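Local coordinates for hypothetical sugar ABC-transporter sugar binding protein (PDB 7BVT) that binds cyclic alpha-maltosyl-1,6-maltose as the substrate-binding protein of what is probably an ABC-type sugar importer, at residues D211-D216 and P378-A383; G89-V94 and A368-N373; G143-K148 and W264-W269. One frame throughout, in Å; residues are numbered along the deposited sequence.

Interaction 1 (D211-D216 and P378-A383); sequences DFLTAD and PTVSLA
Phe212 and Val380 meet because each first torsion sends a carbon across the gap: the phenyl ring leaves its backbone with CG anti to N (chi1 -175°), and CG1 of Val380 likewise stands opposite its own N (chi1 166°), while CG2 lies on the side of the backbone N. The methyl CG1 therefore reaches the far rim of the ring, 3.8 Å from Phe212 CE2, with Phe212 CZ only slightly farther off. It comes in obliquely, and the two side chains run past each other in opposite directions. Leu213, the next residue along the loop, brings a second apolar group to the same methyl, its CD2 lying 4.3 Å from Val380 CG1. One valine branch is thus touched by both an aromatic rim and a leucine methyl, a light van der Waals contact with no hydrogen bond between the segments.

The residue types fit the distances. The backbones stand well apart, Leu213 CA being 9.7 Å from Val380 CA, so long side chains are needed on the loop, whereas a compact, branched valine suffices on the helix. Within the loop, Thr214 OG1 donates to Asp216 OD1 over 3.0 Å, nearly along the carboxylate's C-O axis.

Phe212 is also packed against helix 195-207 through Thr198, Gln202 and Leu205, and it meets Phe384 edge-to-face. Val380 in turn touches Val409, Val412 and Leu413 of helix 398-415. The loop between helices 195-207 and 225-239 is in this way laid against helix 377-392, whose Val380 also meets the C-terminal helix 398-415.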
loop_
_atom_site.group_PDB
_atom_site.type_symbol
_atom_site.label_atom_id
_atom_site.label_comp_id
_atom_site.label_asym_id
_atom_site.label_seq_id
_atom_site.Cartn_x
_atom_site.Cartn_y
_atom_site.Cartn_z
ATOM N N ASP A 211 5.688 7.056 14.966
ATOM C CA ASP A 211 4.278 7.174 14.576
ATOM C C ASP A 211 4.187 8.315 13.582
ATOM O O ASP A 211 4.946 9.296 13.710
ATOM C CB ASP A 211 3.396 7.393 15.809
ATOM C CG ASP A 211 3.542 6.309 16.852
ATOM O OD1 ASP A 211 3.127 5.205 16.587
ATOM O OD2 ASP A 211 4.054 6.617 17.948
ATOM N N PHE A 212 3.204 8.267 12.685
ATOM C CA PHE A 212 3.006 9.343 11.687
ATOM C C PHE A 212 2.057 10.385 12.278
ATOM O O PHE A 212 2.499 11.508 12.534
ATOM C CB PHE A 212 2.570 8.779 10.326
ATOM C CG PHE A 212 2.484 9.821 9.256
ATOM C CD1 PHE A 212 3.628 10.433 8.793
ATOM C CD2 PHE A 212 1.262 10.229 8.753
ATOM C CE1 PHE A 212 3.538 11.413 7.817
ATOM C CE2 PHE A 212 1.174 11.211 7.794
ATOM C CZ PHE A 212 2.317 11.801 7.308
ATOM N N LEU A 213 0.786 10.021 12.456
ATOM C CA LEU A 213 -0.141 10.894 13.240
ATOM C C LEU A 213 -0.413 10.273 14.600
ATOM O O LEU A 213 -0.102 9.104 14.890
ATOM C CB LEU A 213 -1.455 11.095 12.484
ATOM C CG LEU A 213 -1.389 11.701 11.080
ATOM C CD1 LEU A 213 -2.753 12.033 10.514
ATOM C CD2 LEU A 213 -0.472 12.916 10.995
ATOM N N THR A 214 -1.004 11.078 15.484
ATOM C CA THR A 214 -1.492 10.562 16.792
ATOM C C THR A 214 -2.642 9.596 16.536
ATOM O O THR A 214 -3.182 9.574 15.408
ATOM C CB THR A 214 -1.937 11.733 17.677
ATOM O OG1 THR A 214 -2.917 12.416 16.908
ATOM C CG2 THR A 214 -0.772 12.618 18.065
ATOM N N ALA A 215 -3.031 8.835 17.556
ATOM C CA ALA A 215 -4.025 7.737 17.422
ATOM C C ALA A 215 -5.379 8.302 16.971
ATOM O O ALA A 215 -6.057 7.626 16.199
ATOM C CB ALA A 215 -4.155 6.950 18.707
ATOM N N ASP A 216 -5.701 9.553 17.321
ATOM C CA ASP A 216 -6.962 10.196 16.853
ATOM C C ASP A 216 -6.784 11.020 15.563
ATOM O O ASP A 216 -7.720 11.717 15.170
ATOM C CB ASP A 216 -7.565 11.011 18.008
ATOM C CG ASP A 216 -6.809 12.267 18.361
ATOM O OD1 ASP A 216 -5.797 12.565 17.686
ATOM O OD2 ASP A 216 -7.264 12.966 19.302
ATOM N N PRO A 378 -4.566 13.245 2.008
ATOM C CA PRO A 378 -3.846 13.707 0.833
ATOM C C PRO A 378 -3.182 15.073 1.071
ATOM O O PRO A 378 -2.060 15.264 0.648
ATOM C CB PRO A 378 -4.904 13.749 -0.284
ATOM C CG PRO A 378 -5.957 12.761 0.199
ATOM C CD PRO A 378 -5.961 12.895 1.704
ATOM N N THR A 379 -3.876 15.998 1.721
ATOM C CA THR A 379 -3.295 17.327 2.040
ATOM C C THR A 379 -2.143 17.192 3.039
ATOM O O THR A 379 -1.077 17.830 2.870
ATOM C CB THR A 379 -4.341 18.314 2.571
ATOM O OG1 THR A 379 -5.370 18.229 1.594
ATOM C CG2 THR A 379 -3.751 19.697 2.659
ATOM N N VAL A 380 -2.332 16.342 4.034
ATOM C CA VAL A 380 -1.291 16.031 5.041
ATOM C C VAL A 380 -0.050 15.507 4.322
ATOM O O VAL A 380 1.084 15.927 4.622
ATOM C CB VAL A 380 -1.812 15.054 6.095
ATOM C CG1 VAL A 380 -0.685 14.454 6.932
ATOM C CG2 VAL A 380 -2.839 15.741 6.979
ATOM N N SER A 381 -0.234 14.546 3.442
ATOM C CA SER A 381 0.904 13.845 2.821
ATOM C C SER A 381 1.709 14.802 1.939
ATOM O O SER A 381 2.959 14.805 2.005
ATOM C CB SER A 381 0.443 12.653 2.045
ATOM O OG SER A 381 1.556 12.041 1.398
ATOM N N LEU A 382 1.040 15.671 1.168
ATOM C CA LEU A 382 1.769 16.678 0.357
ATOM C C LEU A 382 2.468 17.683 1.266
ATOM O O LEU A 382 3.637 17.942 0.978
ATOM C CB LEU A 382 0.789 17.374 -0.581
ATOM C CG LEU A 382 1.435 18.276 -1.629
ATOM C CD1 LEU A 382 2.519 17.586 -2.449
ATOM C CD2 LEU A 382 0.328 18.826 -2.531
ATOM N N ALA A 383 1.822 18.161 2.340
ATOM C CA ALA A 383 2.438 19.162 3.250
ATOM C C ALA A 383 3.702 18.532 3.854
ATOM O O ALA A 383 4.767 19.169 3.886
ATOM C CB ALA A 383 1.524 19.640 4.319
#

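Interaction 2 (G89-V94 and A368-N373). With GLC (alpha-D-glucopyranose), chain B.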
loop_
_atom_site.group_PDB
_atom_site.type_symbol
_atom_site.label_atom_id
_atom_site.label_comp_id
_atom_site.label_asym_id
_atom_site.label_seq_id
_atom_site.Cartn_x
_atom_site.Cartn_y
_atom_site.Cartn_z
ATOM N N GLY A 89 -12.200 1.249 -4.278
ATOM C CA GLY A 89 -11.285 2.386 -4.387
ATOM C C GLY A 89 -9.946 2.115 -3.766
ATOM O O GLY A 89 -9.771 1.103 -3.104
ATOM N N ASP A 90 -9.030 3.046 -3.912
ATOM C CA ASP A 90 -7.726 2.975 -3.239
ATOM C C ASP A 90 -7.933 3.121 -1.733
ATOM O O ASP A 90 -8.872 3.811 -1.294
ATOM C CB ASP A 90 -6.788 4.061 -3.762
ATOM C CG ASP A 90 -5.426 3.895 -3.066
ATOM O OD1 ASP A 90 -4.827 2.806 -3.216
ATOM O OD2 ASP A 90 -5.061 4.778 -2.243
ATOM N N LEU A 91 -7.032 2.519 -0.949
ATOM C CA LEU A 91 -7.023 2.669 0.535
ATOM C C LEU A 91 -7.292 4.108 0.950
ATOM O O LEU A 91 -8.218 4.365 1.755
ATOM C CB LEU A 91 -5.682 2.214 1.091
ATOM C CG LEU A 91 -5.589 2.267 2.606
ATOM C CD1 LEU A 91 -6.436 1.182 3.228
ATOM C CD2 LEU A 91 -4.150 2.127 3.074
ATOM N N VAL A 92 -6.479 5.030 0.483
ATOM C CA VAL A 92 -6.503 6.414 1.035
ATOM C C VAL A 92 -7.768 7.137 0.550
ATOM O O VAL A 92 -8.033 8.232 1.050
ATOM C CB VAL A 92 -5.197 7.167 0.705
ATOM C CG1 VAL A 92 -3.990 6.370 1.170
ATOM C CG2 VAL A 92 -5.077 7.486 -0.754
ATOM N N TRP A 93 -8.537 6.557 -0.372
ATOM C CA TRP A 93 -9.813 7.195 -0.787
ATOM C C TRP A 93 -10.915 6.958 0.232
ATOM O O TRP A 93 -11.885 7.733 0.227
ATOM C CB TRP A 93 -10.291 6.735 -2.150
ATOM C CG TRP A 93 -9.381 7.055 -3.280
ATOM C CD1 TRP A 93 -8.244 7.820 -3.271
ATOM C CD2 TRP A 93 -9.602 6.649 -4.629
ATOM N NE1 TRP A 93 -7.731 7.878 -4.537
ATOM C CE2 TRP A 93 -8.532 7.165 -5.385
ATOM C CE3 TRP A 93 -10.566 5.868 -5.251
ATOM C CZ2 TRP A 93 -8.433 6.927 -6.747
ATOM C CZ3 TRP A 93 -10.456 5.617 -6.603
ATOM C CH2 TRP A 93 -9.402 6.150 -7.331
ATOM N N VAL A 94 -10.857 5.880 0.987
ATOM C CA VAL A 94 -12.030 5.474 1.824
ATOM C C VAL A 94 -12.531 6.643 2.644
ATOM O O VAL A 94 -13.726 6.918 2.661
ATOM C CB VAL A 94 -11.730 4.247 2.695
ATOM C CG1 VAL A 94 -12.847 3.988 3.671
ATOM C CG2 VAL A 94 -11.490 3.040 1.828
ATOM N N ALA A 368 2.708 -5.223 8.550
ATOM C CA ALA A 368 2.390 -4.096 7.667
ATOM C C ALA A 368 1.448 -3.154 8.416
ATOM O O ALA A 368 0.513 -3.608 9.203
ATOM C CB ALA A 368 1.750 -4.557 6.391
ATOM N N HIS A 369 1.679 -1.864 8.202
ATOM C CA HIS A 369 0.848 -0.793 8.764
ATOM C C HIS A 369 -0.010 -0.201 7.673
ATOM O O HIS A 369 0.414 -0.232 6.534
ATOM C CB HIS A 369 1.722 0.304 9.355
ATOM C CG HIS A 369 2.564 -0.080 10.516
ATOM N ND1 HIS A 369 2.564 0.664 11.670
ATOM C CD2 HIS A 369 3.499 -1.047 10.691
ATOM C CE1 HIS A 369 3.380 0.129 12.534
ATOM N NE2 HIS A 369 4.006 -0.884 11.962
ATOM N N ALA A 370 -1.143 0.399 8.052
ATOM C CA ALA A 370 -1.927 1.272 7.163
ATOM C C ALA A 370 -1.719 2.736 7.549
ATOM O O ALA A 370 -1.605 3.020 8.739
ATOM C CB ALA A 370 -3.408 0.934 7.244
ATOM N N ARG A 371 -1.737 3.592 6.534
ATOM C CA ARG A 371 -1.781 5.065 6.649
ATOM C C ARG A 371 -2.986 5.458 7.481
ATOM O O ARG A 371 -3.944 4.695 7.686
ATOM C CB ARG A 371 -1.748 5.651 5.256
ATOM C CG ARG A 371 -0.323 5.618 4.673
ATOM C CD ARG A 371 -0.256 5.818 3.182
ATOM N NE ARG A 371 -0.788 4.633 2.512
ATOM C CZ ARG A 371 -1.017 4.542 1.221
ATOM N NH1 ARG A 371 -1.510 3.413 0.709
ATOM N NH2 ARG A 371 -0.657 5.531 0.431
ATOM N N PRO A 372 -2.952 6.661 8.076
ATOM C CA PRO A 372 -4.079 7.104 8.882
ATOM C C PRO A 372 -5.323 7.389 8.036
ATOM O O PRO A 372 -5.247 7.853 6.899
ATOM C CB PRO A 372 -3.597 8.385 9.524
ATOM C CG PRO A 372 -2.579 8.890 8.528
ATOM C CD PRO A 372 -1.870 7.653 7.992
ATOM N N ASN A 373 -6.472 7.066 8.633
ATOM C CA ASN A 373 -7.781 7.060 7.933
ATOM C C ASN A 373 -8.468 8.432 8.041
ATOM O O ASN A 373 -9.688 8.492 8.112
ATOM C CB ASN A 373 -8.660 5.895 8.373
ATOM C CG ASN A 373 -9.126 6.002 9.792
ATOM O OD1 ASN A 373 -8.739 6.943 10.511
ATOM N ND2 ASN A 373 -9.942 5.035 10.190
HETATM C C1 GLC B . 0.021 1.702 -4.701
HETATM C C2 GLC B . -0.931 1.429 -3.578
HETATM C C3 GLC B . -1.556 2.712 -3.093
HETATM C C4 GLC B . -0.424 3.688 -2.734
HETATM C C5 GLC B . 0.421 3.961 -3.971
HETATM C C6 GLC B . 1.586 4.909 -3.634
HETATM O O2 GLC B . -1.829 0.423 -4.010
HETATM O O3 GLC B . -2.418 2.422 -1.980
HETATM O O4 GLC B . -0.926 4.935 -2.292
HETATM O O5 GLC B . 0.989 2.743 -4.385
HETATM O O6 GLC B . 2.026 5.508 -4.850
#
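The guanidinium of Arg371 has Val92 on one face and sugar at its edge. Val92 CG1 sits over the centre of the group, 3.5 Å from Arg371 CZ, while the glucose unit of chain B lies at the rim, near the guanidinium plane. A bend at chi3 (-71°) in an otherwise extended chain turns the group to meet the sugar. Two N-H groups then grip neighbouring hydroxyls: Arg371 NH2 donates to O4 of the glucose at 2.8 Å, almost straight at 165°, and Arg371 NH1 donates to O3 at 3.0 Å. A planar, multiply donating arginine suits such a pair of adjacent sugar oxygens, and the methyl above it probably limits its tilt on that side.

Asp90 holds the same sugar from the end of strand 86-90. Its OD1 accepts from glucose O3 at 2.7 Å, so that O3 both gives and receives a bond. The other carboxylate oxygen makes an Asx turn, Asp90 OD2 taking the N-H of Val92 at 3.1 Å from well above the carboxylate plane. Asp90 and Arg371 are two of the residues that line the glycan pocket of this bacterial solute-binding protein. With an alanine at Asp90, glucose O3 is likely to lose its acceptor and the backbone N-H of Val92 its side-chain mate.

Leu91 CD2 approaches Arg371 NH1 obliquely and lies 4.4 Å from Ala370 CB. Glu195 forms a salt bridge with Arg371 NH2, and the carbonyl of Leu294 accepts from NH1.

Interaction 3 (G143-K148 and W264-W269); sequences GYMYNK and WMVGIW. With GLC (alpha-D-glucopyranose), chain C; GLC (alpha-D-glucopyranose), chain B.
Met145, Trp269 and Val266 bury the most surface here, and Met145 gives by far the largest share. From strand 140-147 its side chain runs out extended beyond CG (chi3 175°), long enough to bridge backbones whose nearest CA atoms, those of Met145 and Val266, are 9.0 Å apart. The methyl at its end lands on the helix itself: Met145 CE is 3.5 Å from Met265 CB and 3.7 Å from Val266 CG2, and also lies close to the backbone N of Val266.

The sulfur does a different job. Met145 SD stands 3.7 Å from Trp269 CZ3 and 4.6 Å from the centroid of the six-membered ring, 50° off the ring normal, an oblique Met-aromatic contact. Strand and helix segments run in roughly the same direction, 34° apart at 10.7 Å between axes, and helix 264-271 packs against a sheet in which strand 140-147 pairs with strands 258-262, 277-280 and 292-301. A flexible, unbranched methionine suits a layer with such a separation, since it can reach a methyl, a backbone and an indole together.

Met265 crosses Met145 at about a right angle and then folds back at chi2 and chi3, laying its own CE over a face of the Trp269 ring. Trp264 takes no part in this packing; its indole meets the glycan. The chain C glucose covers one face of the ring with C2, whereas the chain B glucose is met obliquely, its C1 lying 3.6 Å from Trp264 CH2.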
loop_
_atom_site.group_PDB
_atom_site.type_symbol
_atom_site.label_atom_id
_atom_site.label_comp_id
_atom_site.label_asym_id
_atom_site.label_seq_id
_atom_site.Cartn_x
_atom_site.Cartn_y
_atom_site.Cartn_z
ATOM N N GLY A 143 8.416 -3.577 -0.387
ATOM C CA GLY A 143 9.490 -4.518 -0.110
ATOM C C GLY A 143 10.791 -3.989 -0.640
ATOM O O GLY A 143 10.838 -2.929 -1.273
ATOM N N TYR A 144 11.826 -4.751 -0.402
ATOM C CA TYR A 144 13.176 -4.409 -0.906
ATOM C C TYR A 144 13.445 -5.241 -2.145
ATOM O O TYR A 144 13.349 -6.449 -2.080
ATOM C CB TYR A 144 14.200 -4.681 0.202
ATOM C CG TYR A 144 15.631 -4.425 -0.185
ATOM C CD1 TYR A 144 16.139 -3.147 -0.139
ATOM C CD2 TYR A 144 16.465 -5.444 -0.605
ATOM C CE1 TYR A 144 17.460 -2.859 -0.497
ATOM C CE2 TYR A 144 17.769 -5.175 -0.985
ATOM C CZ TYR A 144 18.251 -3.887 -0.967
ATOM O OH TYR A 144 19.559 -3.659 -1.280
ATOM N N MET A 145 13.785 -4.575 -3.224
ATOM C CA MET A 145 14.196 -5.274 -4.479
ATOM C C MET A 145 15.619 -4.864 -4.809
ATOM O O MET A 145 16.027 -3.750 -4.526
ATOM C CB MET A 145 13.306 -4.906 -5.653
ATOM C CG MET A 145 12.036 -5.616 -5.724
ATOM S SD MET A 145 11.370 -5.421 -7.429
ATOM C CE MET A 145 9.947 -6.491 -7.215
ATOM N N TYR A 146 16.378 -5.786 -5.379
ATOM C CA TYR A 146 17.776 -5.502 -5.697
ATOM C C TYR A 146 18.171 -6.227 -6.968
ATOM O O TYR A 146 17.554 -7.235 -7.343
ATOM C CB TYR A 146 18.665 -5.875 -4.518
ATOM C CG TYR A 146 18.807 -7.340 -4.243
ATOM C CD1 TYR A 146 17.847 -8.075 -3.565
ATOM C CD2 TYR A 146 19.975 -8.008 -4.630
ATOM C CE1 TYR A 146 18.000 -9.434 -3.312
ATOM C CE2 TYR A 146 20.162 -9.336 -4.316
ATOM C CZ TYR A 146 19.164 -10.074 -3.698
ATOM O OH TYR A 146 19.367 -11.421 -3.431
ATOM N N ASN A 147 19.271 -5.753 -7.521
ATOM C CA ASN A 147 19.820 -6.271 -8.800
ATOM C C ASN A 147 20.951 -7.243 -8.457
ATOM O O ASN A 147 22.009 -6.792 -7.987
ATOM C CB ASN A 147 20.273 -5.114 -9.652
ATOM C CG ASN A 147 20.881 -5.494 -10.991
ATOM O OD1 ASN A 147 21.452 -6.570 -11.108
ATOM N ND2 ASN A 147 20.734 -4.609 -11.949
ATOM N N LYS A 148 20.740 -8.535 -8.706
ATOM C CA LYS A 148 21.720 -9.541 -8.268
ATOM C C LYS A 148 23.001 -9.373 -9.091
ATOM O O LYS A 148 24.100 -9.587 -8.539
ATOM C CB LYS A 148 21.147 -10.952 -8.432
ATOM C CG LYS A 148 19.891 -11.247 -7.633
ATOM C CD LYS A 148 19.698 -12.770 -7.476
ATOM C CE LYS A 148 18.328 -13.134 -6.934
ATOM N NZ LYS A 148 18.208 -14.601 -6.788
ATOM N N TRP A 264 3.437 -5.424 -6.451
ATOM C CA TRP A 264 2.965 -5.523 -7.856
ATOM C C TRP A 264 4.152 -5.649 -8.814
ATOM O O TRP A 264 3.946 -6.199 -9.906
ATOM C CB TRP A 264 2.063 -4.344 -8.215
ATOM C CG TRP A 264 2.725 -3.015 -8.087
ATOM C CD1 TRP A 264 3.472 -2.390 -9.040
ATOM C CD2 TRP A 264 2.723 -2.134 -6.954
ATOM N NE1 TRP A 264 3.945 -1.195 -8.580
ATOM C CE2 TRP A 264 3.506 -1.006 -7.300
ATOM C CE3 TRP A 264 2.156 -2.190 -5.679
ATOM C CZ2 TRP A 264 3.740 0.053 -6.417
ATOM C CZ3 TRP A 264 2.353 -1.116 -4.839
ATOM C CH2 TRP A 264 3.106 -0.012 -5.201
ATOM N N MET A 265 5.329 -5.108 -8.474
ATOM C CA MET A 265 6.497 -5.180 -9.391
ATOM C C MET A 265 6.958 -6.617 -9.556
ATOM O O MET A 265 7.631 -6.892 -10.584
ATOM C CB MET A 265 7.662 -4.343 -8.860
ATOM C CG MET A 265 7.366 -2.883 -8.875
ATOM S SD MET A 265 6.898 -2.232 -10.490
ATOM C CE MET A 265 8.411 -2.530 -11.406
ATOM N N VAL A 266 6.731 -7.505 -8.597
ATOM C CA VAL A 266 7.193 -8.921 -8.738
ATOM C C VAL A 266 6.493 -9.485 -9.964
ATOM O O VAL A 266 7.150 -10.194 -10.761
ATOM C CB VAL A 266 6.926 -9.759 -7.490
ATOM C CG1 VAL A 266 7.258 -11.242 -7.736
ATOM C CG2 VAL A 266 7.688 -9.211 -6.305
ATOM N N GLY A 267 5.203 -9.196 -10.092
ATOM C CA GLY A 267 4.359 -9.723 -11.174
ATOM C C GLY A 267 4.758 -9.117 -12.504
ATOM O O GLY A 267 4.928 -9.874 -13.473
ATOM N N ILE A 268 4.852 -7.795 -12.569
ATOM C CA ILE A 268 5.258 -7.054 -13.791
ATOM C C ILE A 268 6.608 -7.590 -14.277
ATOM O O ILE A 268 6.706 -7.959 -15.460
ATOM C CB ILE A 268 5.268 -5.546 -13.516
ATOM C CG1 ILE A 268 3.852 -5.048 -13.221
ATOM C CG2 ILE A 268 5.911 -4.799 -14.676
ATOM C CD1 ILE A 268 3.816 -3.781 -12.449
ATOM N N TRP A 269 7.583 -7.756 -13.393
ATOM C CA TRP A 269 8.951 -8.200 -13.777
ATOM C C TRP A 269 9.117 -9.720 -13.889
ATOM O O TRP A 269 10.016 -10.138 -14.650
ATOM C CB TRP A 269 9.964 -7.620 -12.798
ATOM C CG TRP A 269 10.236 -6.177 -13.072
ATOM C CD1 TRP A 269 9.658 -5.373 -14.005
ATOM C CD2 TRP A 269 11.140 -5.347 -12.333
ATOM N NE1 TRP A 269 10.160 -4.103 -13.922
ATOM C CE2 TRP A 269 11.068 -4.057 -12.895
ATOM C CE3 TRP A 269 12.002 -5.598 -11.268
ATOM C CZ2 TRP A 269 11.840 -3.005 -12.428
ATOM C CZ3 TRP A 269 12.763 -4.551 -10.795
ATOM C CH2 TRP A 269 12.677 -3.284 -11.370
HETATM C C1 GLC C . 0.222 0.808 -9.882
HETATM C C2 GLC C . -0.089 -0.344 -8.910
HETATM C C3 GLC C . -0.788 0.190 -7.662
HETATM C C4 GLC C . -0.026 1.351 -7.039
HETATM C C5 GLC C . 0.208 2.437 -8.082
HETATM C C6 GLC C . 1.011 3.601 -7.590
HETATM O O1 GLC C . -0.924 1.401 -10.551
HETATM O O2 GLC C . -0.831 -1.481 -9.472
HETATM O O3 GLC C . -0.921 -0.863 -6.733
HETATM O O4 GLC C . -0.722 1.971 -5.906
HETATM O O5 GLC C . 0.927 1.839 -9.181
HETATM O O6 GLC C . 1.412 4.499 -8.687
HETATM C C1 GLC B . 0.021 1.702 -4.701
HETATM C C2 GLC B . -0.931 1.429 -3.578
HETATM C C3 GLC B . -1.556 2.712 -3.093
HETATM C C4 GLC B . -0.424 3.688 -2.734
HETATM C C5 GLC B . 0.421 3.961 -3.971
HETATM C C6 GLC B . 1.586 4.909 -3.634
HETATM O O2 GLC B . -1.829 0.423 -4.010
HETATM O O3 GLC B . -2.418 2.422 -1.980
HETATM O O4 GLC B . -0.926 4.935 -2.292
HETATM O O5 GLC B . 0.989 2.743 -4.385
HETATM O O6 GLC B . 2.026 5.508 -4.850
#

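Interactions 1 and 3 are buried and have no hydrogen bonds across their segments, interaction 1 apolar and interaction 3 apolar with a Met-aromatic contact, whereas interaction 2 is partly buried and centred on charged groups that hold sugar. Interactions 1 and 2 adjoin: Phe212 and Leu213 pack on Pro372, in the short loop that carries Arg371 and joins strand 368-369 to helix 377-392. Interaction 3 lies across the chain's centre from interaction 1, some 28 Å between centres. It does not touch interaction 2, but both reach the same sheet and the same chain B glucose, one by hydrogen bonds to hydroxyls and the other by an oblique carbon contact with the Trp264 ring.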